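Local coordinates for benzoate transport porin BenP (Acinetobacter baumannii AB307-0294, PDB 5DL8), which probably acts as a beta-barrel porin of the OprD family, giving small solutes a passage through the outer membrane, at residues L133-P138 and L200-L205; T150-T155 and E173-R178; K184-T189 and G220-L225. All blocks are in the same frame, centred on the assembly; numbering follows the deposited sequence.

Overall arrangement
The three contacts lie in one part of the barrel, their centres about 11 Å (1 and 2), 12 Å (2 and 3) and 14 Å (1 and 3) apart. Strands 165-176, 200-210 and 213-222 stand side by side in the wall and link them. Along the chain the segments run 133-138, 150-155, 173-178, 184-189, 200-205, 220-225, so both segments of contact 2 fall between those of contact 1, whereas contacts 1 and 3 interleave. Contact 2 is antiparallel pairing of strand 151-153 with the end of strand 165-176; contacts 1 and 3 pack connecting chain against the wall, away from both calcium sites. Together they fasten chain between barrel strands to one part of the wall.

Contact 1: residues L133-P138 and L200-L205; sequences LWLDLP and LNYIDL
Leu-137 divides its two methyls between two alternate residues of strand 200-210, Tyr-202 and Asp-204, whose side chains face the loop. CD1 comes obliquely onto the ring of Tyr-202, 3.4 Å from CE1, and the two side chains cross at about a right angle. CD2 lies against the carboxylate of Asp-204, 3.5 Å from CG and similarly close to both oxygens. With CG anti to its carbonyl carbon (chi1 -68°), Leu-137 directs its fork toward the strand. Farther back along the loop, Leu-135 adds a lighter touch: its CD2 sits 3.8 Å from the OH of Tyr-202. Pro-138 closes the other end loosely, CD standing 4.4 Å from Asp-204 OD1.

The phenol leaves its strand with CG between backbone N and carbonyl carbon (chi1 76°), which swings the ring across toward the leucines. Its hydroxyl is fixed from outside the contact by hydrogen bonds with Glu-168 OE2 and Asn-156 ND2. Asp-204 is held through OD2 by a salt bridge to Arg-206, while Glu-216 brings a like charge near OD1, which may raise the proton affinity of one of the two acids, an effect that Arg-206 probably offsets. Val-172 and Tyr-152, on adjoining strands, extend the apolar surface around Leu-135.

No hydrogen bond joins residues 133-138 to residues 200-205. The hold is mainly apolar, through the leucine methyls; beyond them a weak hydrogen bond runs from Arg-206 NH2 to Asp-136 O. The polar tips of Tyr-202 and Asp-204 find their partners within the wall, so that apolar packing and buried polar groups share one surface.

Contact 2: residues T150-T155 and E173-R178; sequences TSYWGT and EKVSPR
Tyr-152 and Val-175 face each other across two antiparallel strands and point the same way, side by side. From the tyrosine backbone outward, CB passes 3.9 Å from the carbonyl O of Lys-174, which lies at the ring edge near the ring plane. CG is anti to the carbonyl carbon (chi1 -63°), and this lays the CD1 and CE1 side of the ring along the valine: CD1 is 3.9 Å from Val-175 CB, and CE1 reaches its CG2 at 3.6 Å. At the tip, Tyr-152 OH lies 3.5 Å from CG2 of Thr-150 in its own segment. Leu-135 of the adjacent loop packs on the same ring at CG. Next to this pair, Thr-150 extends the apolar strip with CG2, 3.9 Å from Val-175 CG2. On the opposite face of the sheet Trp-153 and Lys-174 touch by their CB atoms before both chains lead away.

The backbone pairing is uneven. Ser-176 N gives a nearly straight bond to Ser-151 O (2.9 Å, 171° at the hydrogen), but the return bond from Ser-151 N to Ser-176 O is weak. At the other end Trp-153 N donates to Lys-174 O, and Trp-153 O accepts two N-H groups, from Lys-174 and, at 2.9 Å, from Glu-173; both donors lie in its carbonyl plane. The two hydroxyls of Ser-151 and Ser-176 bond elsewhere, to Glu-132 and Asp-182 O. Arg-178, just past the strand, is tied to Asp-143 by a salt bridge.

Two residues, Glu-173 and Lys-174, thus stand opposite the single Trp-153. This is a classic beta bulge, set where strand 151-153, which turns off at Gly-154 from the course of strand 155-160, pairs with the end of strand 165-176 in this porin barrel.

Contact 3: residues K184-T189 and G220-L225; sequences KKFSFT and GNLEDL
Phe-186 and Leu-222 meet where this contact is tight. One methyl of the leucine, CD1, settles obliquely at the root of the phenylalanine, 3.8 Å from CG and as close to CB, with CD2 of the ring only slightly farther off; the two side chains cross at about a right angle. Leu-222 holds CG anti to its backbone N (chi1 -171°), which carries the methyl toward the neighbouring segment. A second leucine works differently: Leu-225 presses CD1 onto backbone instead of a ring, 3.7 Å from Ser-187 C and 3.8 Å from Phe-188 N.

Beyond that point the packing slackens. Phe-188 gives only its CB, 4.1 Å from Leu-225 CD1, and its ring then leads away toward Pro-294. The main chains themselves stay apart, with CA atoms of Phe-186 and Leu-222 8.3 Å from each other, and no hydrogen bond joins the two segments. Charged groups at the more open margin find partners elsewhere: Lys-185 pairs with Asp-198, and Glu-223 with Arg-171.

Leu-225 is brought into place by a tight turn. Its N donates to Leu-222 O at 3.2 Å, closing a type II beta turn over Glu-223 and Asp-224, the latter with a positive phi of 74°, so that both leucines face the same segment.

The contact joins the end of strand 213-222, and the turn leading from it into strand 226-238, to the start of the small hairpin of strands 187-190 and 193-196 and the residue before it, Phe-186. Phe-186 also packs on Val-172 and Val-175 of strand 165-176, and shares Leu-200 of strand 200-210 with Leu-222.

Contact 1: residues L133-P138 and L200-L205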
loop_
_atom_site.group_PDB
_atom_site.type_symbol
_atom_site.label_atom_id
_atom_site.label_comp_id
_atom_site.label_asym_id
_atom_site.label_seq_id
_atom_site.Cartn_x
_atom_site.Cartn_y
_atom_site.Cartn_z
ATOM N N LEU A 133 -13.395 5.723 -0.703
ATOM C CA LEU A 133 -12.230 6.415 -1.099
ATOM C C LEU A 133 -11.076 5.403 -1.357
ATOM O O LEU A 133 -10.800 4.518 -0.541
ATOM C CB LEU A 133 -11.812 7.310 0.096
ATOM C CG LEU A 133 -12.848 8.217 0.759
ATOM C CD1 LEU A 133 -12.259 9.025 1.919
ATOM C CD2 LEU A 133 -13.489 9.131 -0.321
ATOM N N TRP A 134 -10.423 5.598 -2.495
ATOM C CA TRP A 134 -9.218 4.961 -2.838
ATOM C C TRP A 134 -8.064 5.934 -2.453
ATOM O O TRP A 134 -7.659 6.722 -3.224
ATOM C CB TRP A 134 -9.144 4.654 -4.392
ATOM C CG TRP A 134 -10.295 3.845 -4.750
ATOM C CD1 TRP A 134 -11.483 4.315 -5.157
ATOM C CD2 TRP A 134 -10.454 2.398 -4.514
ATOM N NE1 TRP A 134 -12.388 3.206 -5.262
ATOM C CE2 TRP A 134 -11.769 2.052 -4.876
ATOM C CE3 TRP A 134 -9.574 1.379 -4.135
ATOM C CZ2 TRP A 134 -12.268 0.699 -4.869
ATOM C CZ3 TRP A 134 -10.092 -0.004 -4.046
ATOM C CH2 TRP A 134 -11.449 -0.293 -4.391
ATOM N N LEU A 135 -7.472 5.754 -1.315
ATOM C CA LEU A 135 -6.438 6.661 -0.790
ATOM C C LEU A 135 -5.071 6.126 -1.212
ATOM O O LEU A 135 -4.834 4.881 -1.209
ATOM C CB LEU A 135 -6.537 6.676 0.739
ATOM C CG LEU A 135 -7.872 7.271 1.173
ATOM C CD1 LEU A 135 -8.101 7.154 2.633
ATOM C CD2 LEU A 135 -8.109 8.721 0.649
ATOM N N ASP A 136 -4.187 7.070 -1.458
ATOM C CA ASP A 136 -2.825 6.810 -1.767
ATOM C C ASP A 136 -1.959 7.748 -0.876
ATOM O O ASP A 136 -1.377 8.688 -1.376
ATOM C CB ASP A 136 -2.510 7.095 -3.269
ATOM C CG ASP A 136 -1.061 6.728 -3.639
ATOM O OD1 ASP A 136 -0.317 6.079 -2.840
ATOM O OD2 ASP A 136 -0.649 7.090 -4.751
ATOM N N LEU A 137 -1.931 7.452 0.426
ATOM C CA LEU A 137 -1.343 8.262 1.470
ATOM C C LEU A 137 -0.624 7.426 2.477
ATOM O O LEU A 137 -0.842 6.189 2.624
ATOM C CB LEU A 137 -2.456 8.993 2.220
ATOM C CG LEU A 137 -3.142 10.076 1.321
ATOM C CD1 LEU A 137 -4.467 10.417 1.920
ATOM C CD2 LEU A 137 -2.340 11.352 1.058
ATOM N N PRO A 138 0.221 8.072 3.254
ATOM C CA PRO A 138 0.638 7.446 4.541
ATOM C C PRO A 138 -0.555 6.930 5.410
ATOM O O PRO A 138 -1.654 7.515 5.396
ATOM C CB PRO A 138 1.258 8.633 5.227
ATOM C CG PRO A 138 1.916 9.366 4.000
ATOM C CD PRO A 138 0.785 9.405 3.070
ATOM N N LEU A 200 -10.007 8.634 11.464
ATOM C CA LEU A 200 -8.758 9.199 11.062
ATOM C C LEU A 200 -9.044 10.556 10.444
ATOM O O LEU A 200 -9.709 10.628 9.417
ATOM C CB LEU A 200 -8.103 8.274 10.005
ATOM C CG LEU A 200 -6.878 8.805 9.350
ATOM C CD1 LEU A 200 -5.789 9.103 10.374
ATOM C CD2 LEU A 200 -6.302 7.807 8.356
ATOM N N ASN A 201 -8.488 11.611 11.034
ATOM C CA ASN A 201 -8.577 12.991 10.508
ATOM C C ASN A 201 -7.189 13.312 10.008
ATOM O O ASN A 201 -6.199 13.145 10.736
ATOM C CB ASN A 201 -8.973 13.990 11.626
ATOM C CG ASN A 201 -10.191 13.508 12.432
ATOM O OD1 ASN A 201 -11.283 13.375 11.899
ATOM N ND2 ASN A 201 -9.997 13.281 13.723
ATOM N N TYR A 202 -7.097 13.699 8.762
ATOM C CA TYR A 202 -5.765 13.891 8.154
ATOM C C TYR A 202 -5.636 15.179 7.320
ATOM O O TYR A 202 -6.619 15.698 6.842
ATOM C CB TYR A 202 -5.340 12.634 7.306
ATOM C CG TYR A 202 -6.007 12.501 5.988
ATOM C CD1 TYR A 202 -5.421 13.033 4.817
ATOM C CD2 TYR A 202 -7.198 11.793 5.859
ATOM C CE1 TYR A 202 -6.018 12.911 3.594
ATOM C CE2 TYR A 202 -7.800 11.707 4.601
ATOM C CZ TYR A 202 -7.229 12.256 3.486
ATOM O OH TYR A 202 -7.863 12.108 2.245
ATOM N N ILE A 203 -4.401 15.615 7.131
ATOM C CA ILE A 203 -4.006 16.665 6.118
ATOM C C ILE A 203 -2.764 16.184 5.398
ATOM O O ILE A 203 -1.855 15.568 6.031
ATOM C CB ILE A 203 -3.943 18.112 6.693
ATOM C CG1 ILE A 203 -3.247 19.147 5.761
ATOM C CG2 ILE A 203 -3.266 18.118 8.014
ATOM C CD1 ILE A 203 -3.764 20.578 5.962
ATOM N N ASP A 204 -2.744 16.362 4.063
ATOM C CA ASP A 204 -1.563 16.045 3.294
ATOM C C ASP A 204 -1.279 17.203 2.390
ATOM O O ASP A 204 -2.165 17.644 1.772
ATOM C CB ASP A 204 -1.837 14.792 2.488
ATOM C CG ASP A 204 -0.676 14.355 1.683
ATOM O OD1 ASP A 204 0.216 13.722 2.264
ATOM O OD2 ASP A 204 -0.695 14.608 0.448
ATOM N N LEU A 205 -0.044 17.679 2.317
ATOM C CA LEU A 205 0.416 18.826 1.524
ATOM C C LEU A 205 1.610 18.411 0.665
ATOM O O LEU A 205 2.552 17.666 1.198
ATOM C CB LEU A 205 0.867 19.940 2.472
ATOM C CG LEU A 205 -0.178 20.520 3.400
ATOM C CD1 LEU A 205 0.384 21.682 4.233
ATOM C CD2 LEU A 205 -1.387 21.070 2.627
#

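Contact 2: residues T150-T155 and E173-R178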
loop_
_atom_site.group_PDB
_atom_site.type_symbol
_atom_site.label_atom_id
_atom_site.label_comp_id
_atom_site.label_asym_id
_atom_site.label_seq_id
_atom_site.Cartn_x
_atom_site.Cartn_y
_atom_site.Cartn_z
ATOM N N THR A 150 -7.885 -3.185 -0.771
ATOM C CA THR A 150 -8.308 -2.318 0.356
ATOM C C THR A 150 -8.895 -1.012 -0.194
ATOM O O THR A 150 -8.392 -0.437 -1.157
ATOM C CB THR A 150 -7.088 -2.071 1.272
ATOM O OG1 THR A 150 -6.559 -3.356 1.587
ATOM C CG2 THR A 150 -7.378 -1.273 2.624
ATOM N N SER A 151 -10.017 -0.599 0.347
ATOM C CA SER A 151 -10.525 0.756 0.194
ATOM C C SER A 151 -11.030 1.263 1.546
ATOM O O SER A 151 -10.961 0.510 2.563
ATOM C CB SER A 151 -11.607 0.736 -0.866
ATOM O OG SER A 151 -12.774 0.034 -0.431
ATOM N N TYR A 152 -11.579 2.504 1.560
ATOM C CA TYR A 152 -11.862 3.289 2.793
ATOM C C TYR A 152 -13.237 3.989 2.694
ATOM O O TYR A 152 -13.804 4.157 1.593
ATOM C CB TYR A 152 -10.719 4.360 2.925
ATOM C CG TYR A 152 -9.389 3.734 3.094
ATOM C CD1 TYR A 152 -8.999 3.226 4.275
ATOM C CD2 TYR A 152 -8.580 3.488 1.998
ATOM C CE1 TYR A 152 -7.740 2.574 4.427
ATOM C CE2 TYR A 152 -7.362 2.857 2.142
ATOM C CZ TYR A 152 -6.958 2.395 3.335
ATOM O OH TYR A 152 -5.724 1.754 3.381
ATOM N N TRP A 153 -13.819 4.367 3.808
ATOM C CA TRP A 153 -15.063 5.059 3.696
ATOM C C TRP A 153 -14.948 6.348 4.492
ATOM O O TRP A 153 -14.553 6.307 5.674
ATOM C CB TRP A 153 -16.161 4.204 4.278
ATOM C CG TRP A 153 -17.608 4.690 4.126
ATOM C CD1 TRP A 153 -18.416 5.344 5.103
ATOM C CD2 TRP A 153 -18.453 4.456 3.011
ATOM N NE1 TRP A 153 -19.684 5.523 4.600
ATOM C CE2 TRP A 153 -19.724 5.005 3.316
ATOM C CE3 TRP A 153 -18.265 3.822 1.767
ATOM C CZ2 TRP A 153 -20.795 4.950 2.402
ATOM C CZ3 TRP A 153 -19.338 3.771 0.874
ATOM C CH2 TRP A 153 -20.575 4.337 1.203
ATOM N N GLY A 154 -15.346 7.443 3.868
ATOM C CA GLY A 154 -15.280 8.778 4.534
ATOM C C GLY A 154 -15.530 9.920 3.596
ATOM O O GLY A 154 -16.179 9.755 2.575
ATOM N N THR A 155 -15.058 11.110 3.988
ATOM C CA THR A 155 -15.136 12.308 3.186
ATOM C C THR A 155 -13.787 12.888 3.030
ATOM O O THR A 155 -13.059 12.966 4.035
ATOM C CB THR A 155 -15.936 13.329 3.934
ATOM O OG1 THR A 155 -17.115 12.689 4.381
ATOM C CG2 THR A 155 -16.291 14.481 3.063
ATOM N N GLU A 173 -13.729 7.253 8.311
ATOM C CA GLU A 173 -14.362 6.568 9.403
ATOM C C GLU A 173 -14.141 5.094 9.429
ATOM O O GLU A 173 -14.180 4.511 10.496
ATOM C CB GLU A 173 -15.850 6.944 9.449
ATOM C CG GLU A 173 -15.987 8.427 9.952
ATOM C CD GLU A 173 -17.403 8.994 10.277
ATOM O OE1 GLU A 173 -18.386 8.309 10.000
ATOM O OE2 GLU A 173 -17.512 10.173 10.826
ATOM N N LYS A 174 -13.965 4.469 8.250
ATOM C CA LYS A 174 -13.954 3.063 8.114
ATOM C C LYS A 174 -12.967 2.617 7.039
ATOM O O LYS A 174 -12.673 3.350 6.112
ATOM C CB LYS A 174 -15.351 2.537 7.737
ATOM C CG LYS A 174 -16.598 2.936 8.553
ATOM C CD LYS A 174 -16.814 2.021 9.708
ATOM C CE LYS A 174 -18.267 1.911 10.147
ATOM N NZ LYS A 174 -18.858 3.227 10.426
ATOM N N VAL A 175 -12.526 1.378 7.195
ATOM C CA VAL A 175 -11.608 0.708 6.283
ATOM C C VAL A 175 -12.224 -0.654 5.928
ATOM O O VAL A 175 -12.851 -1.329 6.780
ATOM C CB VAL A 175 -10.162 0.502 6.878
ATOM C CG1 VAL A 175 -10.196 -0.230 8.220
ATOM C CG2 VAL A 175 -9.315 -0.324 5.913
ATOM N N SER A 176 -12.077 -1.066 4.690
ATOM C CA SER A 176 -12.427 -2.491 4.301
ATOM C C SER A 176 -11.181 -3.152 3.881
ATOM O O SER A 176 -10.716 -2.945 2.746
ATOM C CB SER A 176 -13.359 -2.523 3.111
ATOM O OG SER A 176 -13.899 -3.843 2.917
ATOM N N PRO A 177 -10.549 -3.859 4.782
ATOM C CA PRO A 177 -9.252 -4.493 4.425
ATOM C C PRO A 177 -9.255 -5.455 3.195
ATOM O O PRO A 177 -10.304 -5.938 2.801
ATOM C CB PRO A 177 -8.862 -5.252 5.738
ATOM C CG PRO A 177 -9.491 -4.462 6.793
ATOM C CD PRO A 177 -10.846 -4.065 6.207
ATOM N N ARG A 178 -8.075 -5.682 2.611
ATOM C CA ARG A 178 -7.926 -6.484 1.418
ATOM C C ARG A 178 -8.623 -7.920 1.563
ATOM O O ARG A 178 -9.183 -8.393 0.631
ATOM C CB ARG A 178 -6.452 -6.627 1.059
ATOM C CG ARG A 178 -5.700 -7.565 1.964
ATOM C CD ARG A 178 -4.226 -7.434 1.821
ATOM N NE ARG A 178 -3.485 -8.416 2.648
ATOM C CZ ARG A 178 -2.173 -8.286 2.999
ATOM N NH1 ARG A 178 -1.484 -7.115 2.656
ATOM N NH2 ARG A 178 -1.549 -9.266 3.729
#

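Contact 3: residues K184-T189 and G220-L225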
loop_
_atom_site.group_PDB
_atom_site.type_symbol
_atom_site.label_atom_id
_atom_site.label_comp_id
_atom_site.label_asym_id
_atom_site.label_seq_id
_atom_site.Cartn_x
_atom_site.Cartn_y
_atom_site.Cartn_z
ATOM N N LYS A 184 -15.182 -1.471 8.311
ATOM C CA LYS A 184 -15.132 -1.466 9.800
ATOM C C LYS A 184 -14.219 -0.316 10.282
ATOM O O LYS A 184 -13.353 0.216 9.509
ATOM C CB LYS A 184 -14.551 -2.839 10.277
ATOM C CG LYS A 184 -13.038 -2.909 9.913
ATOM C CD LYS A 184 -12.339 -4.266 9.853
ATOM C CE LYS A 184 -12.489 -4.952 11.149
ATOM N NZ LYS A 184 -12.123 -6.342 10.862
ATOM N N LYS A 185 -14.344 -0.020 11.571
ATOM C CA LYS A 185 -13.448 0.935 12.219
ATOM C C LYS A 185 -12.008 0.494 12.190
ATOM O O LYS A 185 -11.729 -0.724 12.304
ATOM C CB LYS A 185 -13.836 1.154 13.678
ATOM C CG LYS A 185 -15.102 1.969 13.764
ATOM C CD LYS A 185 -15.700 2.073 15.182
ATOM C CE LYS A 185 -16.858 3.056 15.157
ATOM N NZ LYS A 185 -17.251 3.144 16.570
ATOM N N PHE A 186 -11.097 1.454 12.078
ATOM C CA PHE A 186 -9.660 1.202 12.287
ATOM C C PHE A 186 -9.396 0.713 13.663
ATOM O O PHE A 186 -10.148 1.057 14.592
ATOM C CB PHE A 186 -8.870 2.557 12.182
ATOM C CG PHE A 186 -8.745 3.138 10.763
ATOM C CD1 PHE A 186 -7.857 2.603 9.865
ATOM C CD2 PHE A 186 -9.544 4.205 10.350
ATOM C CE1 PHE A 186 -7.787 3.083 8.544
ATOM C CE2 PHE A 186 -9.432 4.722 9.101
ATOM C CZ PHE A 186 -8.558 4.171 8.178
ATOM N N SER A 187 -8.329 -0.056 13.844
ATOM C CA SER A 187 -8.022 -0.477 15.180
ATOM C C SER A 187 -6.526 -0.716 15.410
ATOM O O SER A 187 -5.767 -0.846 14.466
ATOM C CB SER A 187 -8.835 -1.770 15.565
ATOM O OG SER A 187 -8.638 -2.865 14.642
ATOM N N PHE A 188 -6.109 -0.789 16.671
ATOM C CA PHE A 188 -4.769 -1.212 17.005
ATOM C C PHE A 188 -4.893 -2.244 18.139
ATOM O O PHE A 188 -5.663 -2.078 19.154
ATOM C CB PHE A 188 -3.926 0.007 17.405
ATOM C CG PHE A 188 -2.469 -0.281 17.681
ATOM C CD1 PHE A 188 -1.497 -0.204 16.662
ATOM C CD2 PHE A 188 -2.022 -0.535 18.952
ATOM C CE1 PHE A 188 -0.138 -0.438 16.948
ATOM C CE2 PHE A 188 -0.686 -0.817 19.220
ATOM C CZ PHE A 188 0.275 -0.746 18.228
ATOM N N THR A 189 -4.002 -3.216 18.033
ATOM C CA THR A 189 -3.954 -4.346 18.916
ATOM C C THR A 189 -2.578 -4.502 19.603
ATOM O O THR A 189 -1.533 -4.486 18.947
ATOM C CB THR A 189 -4.403 -5.633 18.076
ATOM O OG1 THR A 189 -5.784 -5.445 17.667
ATOM C CG2 THR A 189 -4.343 -6.848 18.909
ATOM N N GLY A 220 -1.723 12.801 10.434
ATOM C CA GLY A 220 -2.891 11.931 10.660
ATOM C C GLY A 220 -3.233 11.751 12.140
ATOM O O GLY A 220 -2.389 11.310 12.910
ATOM N N ASN A 221 -4.470 12.082 12.486
ATOM C CA ASN A 221 -4.951 11.945 13.885
ATOM C C ASN A 221 -5.848 10.716 13.850
ATOM O O ASN A 221 -7.001 10.755 13.386
ATOM C CB ASN A 221 -5.643 13.254 14.404
ATOM C CG ASN A 221 -6.526 13.037 15.618
ATOM O OD1 ASN A 221 -7.631 13.443 15.607
ATOM N ND2 ASN A 221 -6.072 12.381 16.603
ATOM N N LEU A 222 -5.289 9.598 14.285
ATOM C CA LEU A 222 -6.080 8.390 14.340
ATOM C C LEU A 222 -6.775 8.335 15.713
ATOM O O LEU A 222 -6.163 7.971 16.617
ATOM C CB LEU A 222 -5.143 7.160 13.980
ATOM C CG LEU A 222 -5.765 5.808 13.763
ATOM C CD1 LEU A 222 -6.884 5.733 12.747
ATOM C CD2 LEU A 222 -4.656 4.835 13.441
ATOM N N GLU A 223 -7.993 8.810 15.839
ATOM C CA GLU A 223 -8.558 9.075 17.182
ATOM C C GLU A 223 -8.431 7.921 18.161
ATOM O O GLU A 223 -8.765 6.787 17.785
ATOM C CB GLU A 223 -10.000 9.513 17.106
ATOM C CG GLU A 223 -10.237 10.845 16.401
ATOM C CD GLU A 223 -11.705 11.223 16.320
ATOM O OE1 GLU A 223 -12.536 10.621 17.036
ATOM O OE2 GLU A 223 -12.059 12.095 15.505
ATOM N N ASP A 224 -7.903 8.175 19.371
ATOM C CA ASP A 224 -7.798 7.211 20.557
ATOM C C ASP A 224 -6.718 6.156 20.367
ATOM O O ASP A 224 -6.523 5.294 21.205
ATOM C CB ASP A 224 -9.118 6.423 20.848
ATOM C CG ASP A 224 -10.434 7.239 20.549
ATOM O OD1 ASP A 224 -10.568 8.183 21.347
ATOM O OD2 ASP A 224 -11.284 6.905 19.538
ATOM N N LEU A 225 -6.038 6.166 19.208
ATOM C CA LEU A 225 -4.894 5.263 18.974
ATOM C C LEU A 225 -3.536 6.064 18.983
ATOM O O LEU A 225 -2.766 5.983 19.947
ATOM C CB LEU A 225 -5.130 4.418 17.692
ATOM C CG LEU A 225 -6.533 3.779 17.555
ATOM C CD1 LEU A 225 -6.671 2.906 16.294
ATOM C CD2 LEU A 225 -6.750 2.897 18.760
#